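Local coordinates for protein aminomethyltransferase (Bartonella henselae, PDB 3GIR) that is an aminomethyltransferase of the glycine cleavage T-protein family, combining a folate-binding domain with a C-terminal barrel domain, at residues 40-45 with 78-83; 47-52 with 56-61; 63-68 with 248-253; 170-175 with 205-210. One frame throughout, in Å; residues are numbered along the deposited sequence. Where two conformers were deposited one is given.

Interaction 1: 40-45 with 78-83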
loop_
_atom_site.group_PDB
_atom_site.type_symbol
_atom_site.label_atom_id
_atom_site.label_comp_id
_atom_site.label_asym_id
_atom_site.label_seq_id
_atom_site.Cartn_x
_atom_site.Cartn_y
_atom_site.Cartn_z
ATOM N N GLU A 40 -3.983 15.977 -17.612
ATOM C CA GLU A 40 -3.882 16.099 -19.072
ATOM C C GLU A 40 -2.988 15.053 -19.767
ATOM O O GLU A 40 -3.265 14.622 -20.907
ATOM C CB GLU A 40 -3.387 17.516 -19.450
ATOM C CG GLU A 40 -4.424 18.567 -19.244
ATOM C CD GLU A 40 -3.861 19.992 -19.557
ATOM O OE1 GLU A 40 -2.845 20.099 -20.317
ATOM O OE2 GLU A 40 -4.417 20.992 -19.033
ATOM N N LEU A 41 -1.896 14.606 -19.111
ATOM C CA LEU A 41 -1.094 13.532 -19.620
ATOM C C LEU A 41 -1.899 12.241 -19.740
ATOM O O LEU A 41 -1.708 11.471 -20.707
ATOM C CB LEU A 41 0.185 13.252 -18.783
ATOM C CG LEU A 41 1.284 14.288 -18.719
ATOM C CD1 LEU A 41 2.538 13.755 -17.967
ATOM C CD2 LEU A 41 1.618 14.722 -20.183
ATOM N N HIS A 42 -2.733 11.997 -18.756
ATOM C CA HIS A 42 -3.547 10.792 -18.767
ATOM C C HIS A 42 -4.579 10.873 -19.881
ATOM O O HIS A 42 -4.779 9.861 -20.581
ATOM C CB HIS A 42 -4.179 10.512 -17.398
ATOM C CG HIS A 42 -3.151 10.383 -16.340
ATOM N ND1 HIS A 42 -2.177 9.410 -16.401
ATOM C CD2 HIS A 42 -2.885 11.134 -15.239
ATOM C CE1 HIS A 42 -1.384 9.528 -15.347
ATOM N NE2 HIS A 42 -1.750 10.595 -14.651
ATOM N N GLU A 43 -5.215 12.028 -20.026
ATOM C CA GLU A 43 -6.200 12.251 -21.087
ATOM C C GLU A 43 -5.519 12.025 -22.452
ATOM O O GLU A 43 -6.042 11.261 -23.317
ATOM C CB GLU A 43 -6.808 13.645 -20.918
ATOM C CG GLU A 43 -8.241 13.776 -21.291
ATOM C CD GLU A 43 -8.456 13.945 -22.812
ATOM O OE1 GLU A 43 -7.534 14.509 -23.471
ATOM O OE2 GLU A 43 -9.536 13.512 -23.355
ATOM N N LYS A 44 -4.339 12.624 -22.679
ATOM C CA LYS A 44 -3.574 12.412 -23.932
ATOM C C LYS A 44 -3.188 10.950 -24.220
ATOM O O LYS A 44 -3.113 10.504 -25.359
ATOM C CB LYS A 44 -2.275 13.291 -23.982
ATOM N N ALA A 45 -2.904 10.181 -23.164
ATOM C CA ALA A 45 -2.598 8.767 -23.220
ATOM C C ALA A 45 -3.839 7.872 -23.428
ATOM O O ALA A 45 -3.722 6.657 -23.525
ATOM C CB ALA A 45 -1.918 8.371 -21.944
ATOM N N LEU A 78 4.897 2.815 -15.114
ATOM C CA LEU A 78 4.830 4.138 -14.498
ATOM C C LEU A 78 3.390 4.346 -14.004
ATOM O O LEU A 78 2.409 4.225 -14.746
ATOM C CB LEU A 78 5.182 5.248 -15.520
ATOM C CG LEU A 78 5.322 6.658 -14.918
ATOM C CD1 LEU A 78 6.499 6.770 -13.887
ATOM C CD2 LEU A 78 5.479 7.692 -16.128
ATOM N N PHE A 79 3.267 4.662 -12.728
ATOM C CA PHE A 79 1.995 4.835 -12.051
ATOM C C PHE A 79 1.927 6.243 -11.476
ATOM O O PHE A 79 2.807 6.656 -10.730
ATOM C CB PHE A 79 1.830 3.856 -10.871
ATOM C CG PHE A 79 1.994 2.395 -11.193
ATOM C CD1 PHE A 79 0.911 1.530 -11.125
ATOM C CD2 PHE A 79 3.250 1.880 -11.504
ATOM C CE1 PHE A 79 1.074 0.169 -11.395
ATOM C CE2 PHE A 79 3.370 0.539 -11.811
ATOM C CZ PHE A 79 2.280 -0.294 -11.767
ATOM N N ASP A 80 0.852 6.968 -11.813
ATOM C CA ASP A 80 0.613 8.231 -11.184
ATOM C C ASP A 80 -0.172 7.988 -9.901
ATOM O O ASP A 80 -1.370 7.644 -9.914
ATOM C CB ASP A 80 -0.168 9.191 -12.111
ATOM C CG ASP A 80 -0.271 10.572 -11.529
ATOM O OD1 ASP A 80 0.065 10.770 -10.321
ATOM O OD2 ASP A 80 -0.755 11.490 -12.261
ATOM N N ILE A 81 0.501 8.166 -8.760
ATOM C CA ILE A 81 -0.042 7.939 -7.448
ATOM C C ILE A 81 -0.069 9.256 -6.643
ATOM O O ILE A 81 0.054 9.282 -5.428
ATOM C CB ILE A 81 0.648 6.740 -6.712
ATOM C CG1 ILE A 81 2.120 6.952 -6.633
ATOM C CG2 ILE A 81 0.304 5.427 -7.470
ATOM C CD1 ILE A 81 2.769 5.883 -5.699
ATOM N N SER A 82 -0.367 10.352 -7.354
ATOM C CA SER A 82 -0.383 11.689 -6.792
ATOM C C SER A 82 -1.576 11.916 -5.888
ATOM O O SER A 82 -1.690 12.986 -5.303
ATOM C CB SER A 82 -0.369 12.766 -7.889
ATOM O OG SER A 82 0.823 12.677 -8.655
ATOM N N HIS A 83 -2.492 10.948 -5.801
ATOM C CA HIS A 83 -3.608 10.948 -4.877
ATOM C C HIS A 83 -3.161 10.605 -3.469
ATOM O O HIS A 83 -3.841 10.955 -2.493
ATOM C CB HIS A 83 -4.729 10.026 -5.397
ATOM C CG HIS A 83 -4.359 8.594 -5.489
ATOM N ND1 HIS A 83 -3.121 8.167 -5.925
ATOM C CD2 HIS A 83 -5.027 7.455 -5.143
ATOM C CE1 HIS A 83 -3.057 6.845 -5.896
ATOM N NE2 HIS A 83 -4.199 6.380 -5.404
#
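The imidazole of His42 meets the carboxylate of Asp80 edge-on: Asp80 OD2 lies in the ring plane, straight ahead of NE2, while the ring and carboxylate planes are turned 33° from each other. The indole of Trp245 meets the same imidazole at an inclination, and Leu36 also touches it. His42 NE2 donates to Asp80 OD2 over 2.7 Å, and the N-H...O angle of 169° shows a nearly straight bond. The lone pair used is the anti one, pointing away from OD1. This arrangement also brings Asp80 CB up to the NE2-CE1 side of the ring, 3.5 Å from His42 CE1.

The other oxygen is held from its own segment. Asp80 OD1 accepts the backbone amide of Ser82 at 3.0 Å, closing an Asx turn where strand 76-80 ends, and on its syn side it accepts Ser82 OG at 2.6 Å. With CG anti to the backbone N (chi1 -173°), the Asp80 side chain spans between helix 39-44 and this turn. Ser82 OG is tied in addition to the amide of Leu174 in the adjacent strand.

Both touching residues are buried, and three donors reach the one carboxylate, two at OD1 and one at OD2. The implication is that its rotation is fixed from both ends, and that a buried His-carboxylate hydrogen bond pins the short helix to the sheet.

Interaction 2: 47-52 with 56-61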
loop_
_atom_site.group_PDB
_atom_site.type_symbol
_atom_site.label_atom_id
_atom_site.label_comp_id
_atom_site.label_asym_id
_atom_site.label_seq_id
_atom_site.Cartn_x
_atom_site.Cartn_y
_atom_site.Cartn_z
ATOM N N ALA A 47 -6.411 7.450 -21.323
ATOM C CA ALA A 47 -6.929 6.828 -20.105
ATOM C C ALA A 47 -8.467 6.787 -20.092
ATOM O O ALA A 47 -9.178 7.712 -20.606
ATOM C CB ALA A 47 -6.451 7.562 -18.878
ATOM N N LYS A 48 -8.962 5.719 -19.484
ATOM C CA LYS A 48 -10.349 5.609 -19.043
ATOM C C LYS A 48 -10.373 5.820 -17.554
ATOM O O LYS A 48 -9.615 5.203 -16.830
ATOM C CB LYS A 48 -10.935 4.244 -19.403
ATOM C CG LYS A 48 -10.977 3.921 -20.903
ATOM C CD LYS A 48 -9.706 3.458 -21.553
ATOM C CE LYS A 48 -9.710 3.375 -23.097
ATOM N NZ LYS A 48 -9.639 4.750 -23.753
ATOM N N PHE A 49 -11.223 6.727 -17.103
ATOM C CA PHE A 49 -11.194 7.289 -15.735
ATOM C C PHE A 49 -12.310 6.753 -14.903
ATOM O O PHE A 49 -13.404 6.411 -15.415
ATOM C CB PHE A 49 -11.162 8.809 -15.733
ATOM C CG PHE A 49 -9.970 9.446 -16.343
ATOM C CD1 PHE A 49 -8.878 9.788 -15.573
ATOM C CD2 PHE A 49 -9.955 9.783 -17.685
ATOM C CE1 PHE A 49 -7.760 10.394 -16.141
ATOM C CE2 PHE A 49 -8.840 10.444 -18.269
ATOM C CZ PHE A 49 -7.757 10.746 -17.480
ATOM N N GLY A 50 -12.077 6.715 -13.583
ATOM C CA GLY A 50 -13.091 6.359 -12.610
ATOM C C GLY A 50 -12.731 6.891 -11.239
ATOM O O GLY A 50 -11.638 7.383 -11.052
ATOM N N ALA A 51 -13.685 6.866 -10.320
ATOM C CA ALA A 51 -13.540 7.361 -8.962
ATOM C C ALA A 51 -12.822 6.374 -8.101
ATOM O O ALA A 51 -13.123 5.169 -8.090
ATOM C CB ALA A 51 -14.930 7.597 -8.322
ATOM N N PHE A 52 -11.840 6.887 -7.368
ATOM C CA PHE A 52 -11.161 6.137 -6.294
ATOM C C PHE A 52 -10.757 7.097 -5.234
ATOM O O PHE A 52 -10.071 8.084 -5.490
ATOM C CB PHE A 52 -9.914 5.420 -6.816
ATOM C CG PHE A 52 -9.200 4.688 -5.739
ATOM C CD1 PHE A 52 -9.763 3.549 -5.195
ATOM C CD2 PHE A 52 -8.033 5.168 -5.237
ATOM C CE1 PHE A 52 -9.134 2.864 -4.183
ATOM C CE2 PHE A 52 -7.383 4.471 -4.201
ATOM C CZ PHE A 52 -7.937 3.328 -3.694
ATOM N N ARG A 56 -10.531 11.402 -9.344
ATOM C CA ARG A 56 -10.736 10.898 -10.710
ATOM C C ARG A 56 -9.373 10.291 -11.182
ATOM O O ARG A 56 -8.399 11.017 -11.486
ATOM C CB ARG A 56 -11.270 11.948 -11.681
ATOM C CG ARG A 56 -11.353 11.420 -13.137
ATOM C CD ARG A 56 -12.089 12.322 -14.119
ATOM N NE ARG A 56 -13.473 12.388 -13.782
ATOM C CZ ARG A 56 -14.074 13.334 -13.071
ATOM N NH1 ARG A 56 -13.401 14.398 -12.626
ATOM N NH2 ARG A 56 -15.378 13.223 -12.811
ATOM N N MET A 57 -9.343 8.986 -11.276
ATOM C CA MET A 57 -8.064 8.264 -11.533
ATOM C C MET A 57 -8.099 7.511 -12.843
ATOM O O MET A 57 -9.183 7.018 -13.222
ATOM C CB MET A 57 -7.756 7.286 -10.401
ATOM C CG MET A 57 -7.571 7.898 -9.038
ATOM S SD MET A 57 -6.151 8.993 -8.955
ATOM C CE MET A 57 -4.786 7.775 -8.910
ATOM N N PRO A 58 -6.961 7.331 -13.487
ATOM C CA PRO A 58 -6.935 6.500 -14.681
ATOM C C PRO A 58 -7.029 5.042 -14.266
ATOM O O PRO A 58 -6.125 4.493 -13.606
ATOM C CB PRO A 58 -5.581 6.897 -15.343
ATOM C CG PRO A 58 -4.741 7.466 -14.209
ATOM C CD PRO A 58 -5.668 7.995 -13.230
ATOM N N LEU A 59 -8.134 4.384 -14.620
ATOM C CA LEU A 59 -8.288 2.941 -14.295
ATOM C C LEU A 59 -7.536 2.029 -15.248
ATOM O O LEU A 59 -7.025 0.977 -14.847
ATOM C CB LEU A 59 -9.776 2.530 -14.328
ATOM C CG LEU A 59 -10.665 3.367 -13.407
ATOM C CD1 LEU A 59 -12.130 2.795 -13.428
ATOM C CD2 LEU A 59 -10.146 3.513 -11.939
ATOM N N THR A 60 -7.496 2.422 -16.524
ATOM C CA THR A 60 -6.802 1.666 -17.541
ATOM C C THR A 60 -6.494 2.585 -18.709
ATOM O O THR A 60 -7.015 3.707 -18.752
ATOM C CB THR A 60 -7.597 0.422 -17.946
ATOM O OG1 THR A 60 -6.839 -0.392 -18.859
ATOM C CG2 THR A 60 -8.937 0.777 -18.556
ATOM N N TYR A 61 -5.545 2.123 -19.518
ATOM C CA TYR A 61 -5.105 2.814 -20.719
ATOM C C TYR A 61 -5.399 1.921 -21.914
ATOM O O TYR A 61 -5.863 0.772 -21.780
ATOM C CB TYR A 61 -3.647 3.138 -20.582
ATOM C CG TYR A 61 -3.349 4.132 -19.490
ATOM C CD1 TYR A 61 -3.221 5.493 -19.742
ATOM C CD2 TYR A 61 -3.153 3.685 -18.200
ATOM C CE1 TYR A 61 -2.864 6.369 -18.736
ATOM C CE2 TYR A 61 -2.828 4.557 -17.184
ATOM C CZ TYR A 61 -2.645 5.885 -17.451
ATOM O OH TYR A 61 -2.332 6.741 -16.396
#
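Phe49 and Arg56 cross at about a right angle on one side of the antiparallel hairpin formed by strands 48-52 and 55-60, their ring and guanidinium planes 70° apart. The touch is made by aliphatic atoms, Arg56 CG standing 3.7 Å from Phe49 CB. Phe49 CG is anti to its own carbonyl carbon (chi1 -63°), which lays the ring obliquely across the Met57-Pro58 peptide, with Ala47 CB on one ring face. That methyl is wedged further: Ala47 CB sits 3.7 Å from Pro58 CB and 3.8 Å from Tyr61 CE1.

On the other side Lys48 runs slantwise past Thr60, its CB 4.1 Å from Thr60 CG2 in the conformer given. Their polar ends turn to other partners, Lys48 NZ to Gly46 O and Thr60 OG1 to Glu68. Leu59 fills the position beside Gly50, Leu59 CG lying 3.6 Å from Gly50 N.

Lys48 is paired against two residues, Leu59 and Thr60, which makes a classic beta bulge. Lys48 N donates to Thr60 O at 2.9 Å, whereas Lys48 O receives Leu59 N at 2.8 Å. Beyond the bulge Gly50 and Met57 form a hydrogen-bonded pair, Met57 N reaching Gly50 O at 2.8 Å. The strand directions differ by 126°, well short of straight antiparallel.

Chemically, the directional bonds between the strands are all backbone ones and the side chains add apolar contact, while the polar ends of Lys48 and Thr60 are spent outside the pairing.

Interaction 3: 63-68 with 248-253; sequences LGVLKE and LAARDS
Glu68, whose CB packs 3.8 Å from Ala250 CB, carries a carboxylate gripped at both oxygens. Its OE2 takes the amide of Gly64, the N-cap of its own helix, with Glu68 OE2 and Gly64 N 3.0 Å apart; this donor approaches on the anti side, 21° out of the carboxylate plane. Tyr61 N and Thr60 OG1 also bond to OE2. OE1 accepts from the amide of Gly247 and from a water lying 2.7 Å from Glu68 OE1, which in turn receives the amide of Ala250 at 2.9 Å from Ala250 N. The chain is extended beyond CG (chi2 164°), which carries the carboxylate back past the first turn to these amides.

The water link serves an N-H in the opening turn of helix 248-257. There, Leu248 and Ala249 make backbone hydrogen bonds with Pro58 and Leu59, and the next amide uses water instead. A second water joins the helices, 2.9 Å from Val65 O, to which it donates, and 2.7 Å from Ser253 OG. Between the two bridges the methyl of Ala250 approaches the backbone, Ala250 CB lying 3.7 Å from Val65 O. The placement of the Val65 side chain, modelled in two conformers, is doubtful against Ala249.

Helix 65-74 follows strand 55-60 in the chain, and helix 248-257 starts against that same strand, Leu248 resting on Met57 and Leu59.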
loop_
_atom_site.group_PDB
_atom_site.type_symbol
_atom_site.label_atom_id
_atom_site.label_comp_id
_atom_site.label_asym_id
_atom_site.label_seq_id
_atom_site.Cartn_x
_atom_site.Cartn_y
_atom_site.Cartn_z
ATOM N N LEU A 63 -3.476 0.199 -23.627
ATOM C CA LEU A 63 -2.734 -1.050 -23.508
ATOM C C LEU A 63 -3.590 -2.141 -22.801
ATOM O O LEU A 63 -3.641 -3.301 -23.258
ATOM C CB LEU A 63 -1.433 -0.836 -22.755
ATOM C CG LEU A 63 -0.507 -2.000 -22.545
ATOM C CD1 LEU A 63 -0.181 -2.672 -23.921
ATOM C CD2 LEU A 63 0.753 -1.581 -21.755
ATOM N N GLY A 64 -4.284 -1.745 -21.741
ATOM C CA GLY A 64 -5.319 -2.553 -21.125
ATOM C C GLY A 64 -4.854 -3.221 -19.849
ATOM O O GLY A 64 -3.643 -3.457 -19.635
ATOM N N VAL A 65 -5.824 -3.577 -19.020
ATOM C CA VAL A 65 -5.526 -4.044 -17.668
ATOM C C VAL A 65 -4.595 -5.271 -17.666
ATOM O O VAL A 65 -3.679 -5.364 -16.809
ATOM C CB VAL A 65 -6.857 -4.187 -16.828
ATOM C CG1 VAL A 65 -7.736 -5.386 -17.322
ATOM C CG2 VAL A 65 -6.547 -4.243 -15.342
ATOM N N LEU A 66 -4.791 -6.215 -18.581
ATOM C CA LEU A 66 -3.944 -7.393 -18.646
ATOM C C LEU A 66 -2.492 -7.070 -19.045
ATOM O O LEU A 66 -1.545 -7.466 -18.311
ATOM C CB LEU A 66 -4.568 -8.439 -19.578
ATOM C CG LEU A 66 -5.968 -8.937 -19.266
ATOM C CD1 LEU A 66 -6.468 -9.886 -20.420
ATOM C CD2 LEU A 66 -6.005 -9.620 -17.899
ATOM N N LYS A 67 -2.311 -6.384 -20.157
ATOM C CA LYS A 67 -0.992 -6.106 -20.693
ATOM C C LYS A 67 -0.248 -5.065 -19.826
ATOM O O LYS A 67 0.975 -5.084 -19.734
ATOM C CB LYS A 67 -0.989 -5.736 -22.165
ATOM C CG LYS A 67 -1.274 -6.934 -23.113
ATOM C CD LYS A 67 -1.320 -6.508 -24.526
ATOM C CE LYS A 67 -1.563 -7.740 -25.431
ATOM N NZ LYS A 67 -2.053 -7.248 -26.778
ATOM N N GLU A 68 -0.956 -4.199 -19.141
ATOM C CA GLU A 68 -0.316 -3.221 -18.248
ATOM C C GLU A 68 0.302 -3.964 -17.055
ATOM O O GLU A 68 1.430 -3.719 -16.611
ATOM C CB GLU A 68 -1.358 -2.171 -17.736
ATOM C CG GLU A 68 -1.808 -1.160 -18.763
ATOM C CD GLU A 68 -3.096 -0.399 -18.375
ATOM O OE1 GLU A 68 -3.276 -0.032 -17.213
ATOM O OE2 GLU A 68 -3.918 -0.142 -19.255
ATOM N N LEU A 248 -5.045 2.069 -12.438
ATOM C CA LEU A 248 -5.389 1.541 -11.108
ATOM C C LEU A 248 -5.835 0.103 -11.127
ATOM O O LEU A 248 -5.620 -0.615 -10.121
ATOM C CB LEU A 248 -6.501 2.418 -10.496
ATOM C CG LEU A 248 -6.030 3.704 -9.802
ATOM C CD1 LEU A 248 -7.230 4.143 -8.934
ATOM C CD2 LEU A 248 -4.598 3.875 -9.028
ATOM N N ALA A 249 -6.484 -0.364 -12.217
ATOM C CA ALA A 249 -6.923 -1.769 -12.282
ATOM C C ALA A 249 -5.741 -2.724 -12.210
ATOM O O ALA A 249 -5.744 -3.650 -11.394
ATOM C CB ALA A 249 -7.892 -2.059 -13.440
ATOM N N ALA A 250 -4.722 -2.435 -13.001
ATOM C CA ALA A 250 -3.527 -3.232 -12.984
ATOM C C ALA A 250 -2.749 -3.016 -11.692
ATOM O O ALA A 250 -2.087 -3.937 -11.214
ATOM C CB ALA A 250 -2.669 -2.953 -14.247
ATOM N N ARG A 251 -2.711 -1.766 -11.186
ATOM C CA ARG A 251 -2.117 -1.554 -9.860
ATOM C C ARG A 251 -2.720 -2.516 -8.825
ATOM O O ARG A 251 -2.019 -3.070 -7.983
ATOM C CB ARG A 251 -2.272 -0.109 -9.409
ATOM C CG ARG A 251 -1.883 0.206 -8.006
ATOM C CD ARG A 251 -1.811 1.666 -7.810
ATOM N NE ARG A 251 -1.847 2.148 -6.433
ATOM C CZ ARG A 251 -0.779 2.421 -5.712
ATOM N NH1 ARG A 251 0.427 2.171 -6.180
ATOM N NH2 ARG A 251 -0.944 2.946 -4.487
ATOM N N ASP A 252 -4.040 -2.637 -8.867
ATOM C CA ASP A 252 -4.720 -3.552 -7.965
ATOM C C ASP A 252 -4.367 -5.050 -8.171
ATOM O O ASP A 252 -4.170 -5.747 -7.191
ATOM C CB ASP A 252 -6.267 -3.321 -8.053
ATOM C CG ASP A 252 -6.975 -3.892 -6.844
ATOM O OD1 ASP A 252 -6.619 -3.522 -5.709
ATOM O OD2 ASP A 252 -7.797 -4.828 -7.060
ATOM N N SER A 253 -4.306 -5.547 -9.408
ATOM C CA SER A 253 -3.973 -6.929 -9.660
ATOM C C SER A 253 -2.539 -7.216 -9.259
ATOM O O SER A 253 -2.188 -8.301 -8.698
ATOM C CB SER A 253 -4.284 -7.369 -11.093
ATOM O OG SER A 253 -3.699 -6.505 -12.066
HETATM O O HOH W 1 -4.336 -7.112 -14.601
HETATM O O HOH W 2 -5.152 -0.895 -15.430
#

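Interaction 4: 170-175 with 205-210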
loop_
_atom_site.group_PDB
_atom_site.type_symbol
_atom_site.label_atom_id
_atom_site.label_comp_id
_atom_site.label_asym_id
_atom_site.label_seq_id
_atom_site.Cartn_x
_atom_site.Cartn_y
_atom_site.Cartn_z
ATOM N N LEU A 170 2.205 18.064 2.463
ATOM C CA LEU A 170 2.928 18.584 1.324
ATOM C C LEU A 170 2.117 18.491 0.051
ATOM O O LEU A 170 1.296 17.556 -0.133
ATOM C CB LEU A 170 4.232 17.857 1.168
ATOM C CG LEU A 170 5.233 17.783 2.328
ATOM C CD1 LEU A 170 6.514 17.047 2.006
ATOM C CD2 LEU A 170 5.579 19.198 2.785
ATOM N N GLU A 171 2.346 19.454 -0.836
ATOM C CA GLU A 171 1.771 19.423 -2.193
ATOM C C GLU A 171 2.806 18.835 -3.150
ATOM O O GLU A 171 3.851 19.421 -3.397
ATOM C CB GLU A 171 1.383 20.828 -2.651
ATOM C CG GLU A 171 0.607 20.821 -3.944
ATOM C CD GLU A 171 -0.179 22.108 -4.240
ATOM O OE1 GLU A 171 0.358 23.207 -3.949
ATOM O OE2 GLU A 171 -1.322 22.023 -4.791
ATOM N N ARG A 172 2.505 17.638 -3.638
ATOM C CA ARG A 172 3.433 16.918 -4.483
ATOM C C ARG A 172 2.767 16.085 -5.516
ATOM O O ARG A 172 1.615 15.638 -5.361
ATOM C CB ARG A 172 4.238 15.927 -3.607
ATOM C CG ARG A 172 5.137 16.518 -2.548
ATOM C CD ARG A 172 6.319 17.186 -3.082
ATOM N NE ARG A 172 7.212 17.712 -2.044
ATOM C CZ ARG A 172 7.158 18.931 -1.523
ATOM N NH1 ARG A 172 6.215 19.775 -1.882
ATOM N NH2 ARG A 172 8.043 19.341 -0.609
ATOM N N VAL A 173 3.498 15.819 -6.594
ATOM C CA VAL A 173 3.204 14.676 -7.476
ATOM C C VAL A 173 3.996 13.528 -6.949
ATOM O O VAL A 173 5.114 13.693 -6.492
ATOM C CB VAL A 173 3.523 15.002 -8.952
ATOM C CG1 VAL A 173 3.780 13.739 -9.807
ATOM C CG2 VAL A 173 2.400 15.837 -9.510
ATOM N N LEU A 174 3.418 12.335 -7.021
ATOM C CA LEU A 174 4.059 11.115 -6.626
ATOM C C LEU A 174 3.894 10.128 -7.778
ATOM O O LEU A 174 2.759 9.854 -8.237
ATOM C CB LEU A 174 3.433 10.500 -5.351
ATOM C CG LEU A 174 4.197 9.288 -4.731
ATOM C CD1 LEU A 174 5.579 9.600 -4.221
ATOM C CD2 LEU A 174 3.283 8.771 -3.595
ATOM N N LEU A 175 5.011 9.596 -8.265
ATOM C CA LEU A 175 5.062 8.626 -9.372
ATOM C C LEU A 175 5.703 7.372 -8.842
ATOM O O LEU A 175 6.677 7.460 -8.152
ATOM C CB LEU A 175 5.870 9.129 -10.566
ATOM C CG LEU A 175 5.430 10.462 -11.144
ATOM C CD1 LEU A 175 6.435 10.976 -12.195
ATOM C CD2 LEU A 175 4.097 10.276 -11.773
ATOM N N GLN A 205 17.360 16.260 -4.390
ATOM C CA GLN A 205 17.279 17.685 -4.615
ATOM C C GLN A 205 16.284 18.229 -3.611
ATOM O O GLN A 205 15.428 17.522 -3.132
ATOM C CB GLN A 205 16.840 17.969 -6.060
ATOM C CG GLN A 205 16.381 19.364 -6.421
ATOM C CD GLN A 205 17.483 20.399 -6.289
ATOM O OE1 GLN A 205 18.268 20.388 -5.317
ATOM N NE2 GLN A 205 17.536 21.289 -7.226
ATOM N N GLN A 206 16.406 19.479 -3.266
ATOM C CA GLN A 206 15.421 20.153 -2.496
ATOM C C GLN A 206 13.959 19.833 -2.940
ATOM O O GLN A 206 13.626 19.968 -4.094
ATOM C CB GLN A 206 15.687 21.663 -2.563
ATOM C CG GLN A 206 14.787 22.475 -1.718
ATOM C CD GLN A 206 15.156 22.400 -0.221
ATOM O OE1 GLN A 206 16.330 22.266 0.147
ATOM N NE2 GLN A 206 14.128 22.399 0.634
ATOM N N ASP A 207 13.130 19.444 -1.988
ATOM C CA ASP A 207 11.715 19.127 -2.196
ATOM C C ASP A 207 11.468 17.840 -3.040
ATOM O O ASP A 207 10.325 17.559 -3.364
ATOM C CB ASP A 207 10.931 20.317 -2.757
ATOM C CG ASP A 207 10.799 21.492 -1.733
ATOM O OD1 ASP A 207 11.093 21.311 -0.549
ATOM O OD2 ASP A 207 10.319 22.571 -2.122
ATOM N N TRP A 208 12.505 17.069 -3.335
ATOM C CA TRP A 208 12.323 15.804 -4.028
ATOM C C TRP A 208 12.542 14.708 -2.971
ATOM O O TRP A 208 13.312 14.879 -2.036
ATOM C CB TRP A 208 13.365 15.584 -5.141
ATOM C CG TRP A 208 13.136 16.293 -6.405
ATOM C CD1 TRP A 208 12.999 17.600 -6.566
ATOM C CD2 TRP A 208 13.196 15.710 -7.715
ATOM N NE1 TRP A 208 12.854 17.896 -7.905
ATOM C CE2 TRP A 208 12.952 16.749 -8.627
ATOM C CE3 TRP A 208 13.284 14.405 -8.184
ATOM C CZ2 TRP A 208 12.917 16.524 -10.004
ATOM C CZ3 TRP A 208 13.245 14.180 -9.552
ATOM C CH2 TRP A 208 13.056 15.247 -10.429
ATOM N N PHE A 209 11.857 13.570 -3.120
ATOM C CA PHE A 209 12.024 12.426 -2.197
ATOM C C PHE A 209 11.959 11.173 -3.027
ATOM O O PHE A 209 10.972 10.991 -3.740
ATOM C CB PHE A 209 10.905 12.522 -1.131
ATOM C CG PHE A 209 10.787 11.367 -0.190
ATOM C CD1 PHE A 209 11.847 10.910 0.530
ATOM C CD2 PHE A 209 9.550 10.741 -0.014
ATOM C CE1 PHE A 209 11.715 9.827 1.436
ATOM C CE2 PHE A 209 9.396 9.709 0.907
ATOM C CZ PHE A 209 10.515 9.218 1.594
ATOM N N ILE A 210 12.998 10.313 -3.013
ATOM C CA ILE A 210 12.979 9.089 -3.774
ATOM C C ILE A 210 13.183 7.942 -2.822
ATOM O O ILE A 210 14.105 7.982 -1.980
ATOM C CB ILE A 210 14.075 9.055 -4.859
ATOM C CG1 ILE A 210 13.783 10.191 -5.870
ATOM C CG2 ILE A 210 14.203 7.664 -5.527
ATOM C CD1 ILE A 210 14.823 10.272 -7.050
HETATM O O HOH W 3 9.163 15.522 -1.681
#
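Asp207 meets Arg172 from the third position of a type II beta turn, Gln205 to Trp208, which leads into strand 209-211 of the six-stranded mixed sheet. The turn opens at Gln205, whose carbonyl closes it: Trp208 N donates to Gln205 O at 3.0 Å. Gln206 follows, and its side-chain amide reaches forward to the next residue, a weak bond of 3.4 Å from Gln206 NE2 to Asp207 OD1.

Asp207 has the positive phi (68°) expected of this turn position and carries nearly all of the contact from this segment. Its OD1 forms a long salt bridge, 3.6 Å from Arg172 NH2, and its CB lies over one face of the guanidinium. Leu170 CB also stands over a face, 4.1 Å above the plane and over its centre. With one long approach and planes inclined by 36°, this is not the two-pronged pairing of a close bridge; the attraction is probably modest. A water at the guanidinium edge adds a link, accepting at 3.0 Å from Arg172 NE and donating at 2.9 Å to Asp207 O.

Trp208 then turns to strand 220-225, touching Ile223 and Leu225. Phe209 starts the strand, bonds by its backbone to Ala224, and rests on Thr133 and Leu135; strand 220-225 separates it from strand 173-178.

Another guanidinium bond is local: Arg172 NH1 donates to Glu171 O, 2.8 Å away, the oxygen near the guanidinium plane but the donor above the carbonyl plane, not on a lone pair.

In the fold
Interactions 1, 2 and 3 form one connected patch: the centres of interactions 1 and 2 are 9 Å apart, and those of interactions 2 and 3 are 11 Å apart. His42 joins the first two: its ND1 lies 2.7 Å from Tyr61 OH, and its carbonyl probably bonds to Ala47 N. Glu68 joins the next two through Tyr61 N. Interaction 4 attaches through the sheet, where strands 76-80 and 173-178 are neighbours and Ile81 N lies 2.9 Å from Leu174 O; its nearest atoms stay about 8 Å from interaction 2. The sodium ion, at Leu238, Asp240 and Val243, is about 13, 11 and 12 Å from the side chains of His42, Tyr61 and Glu68.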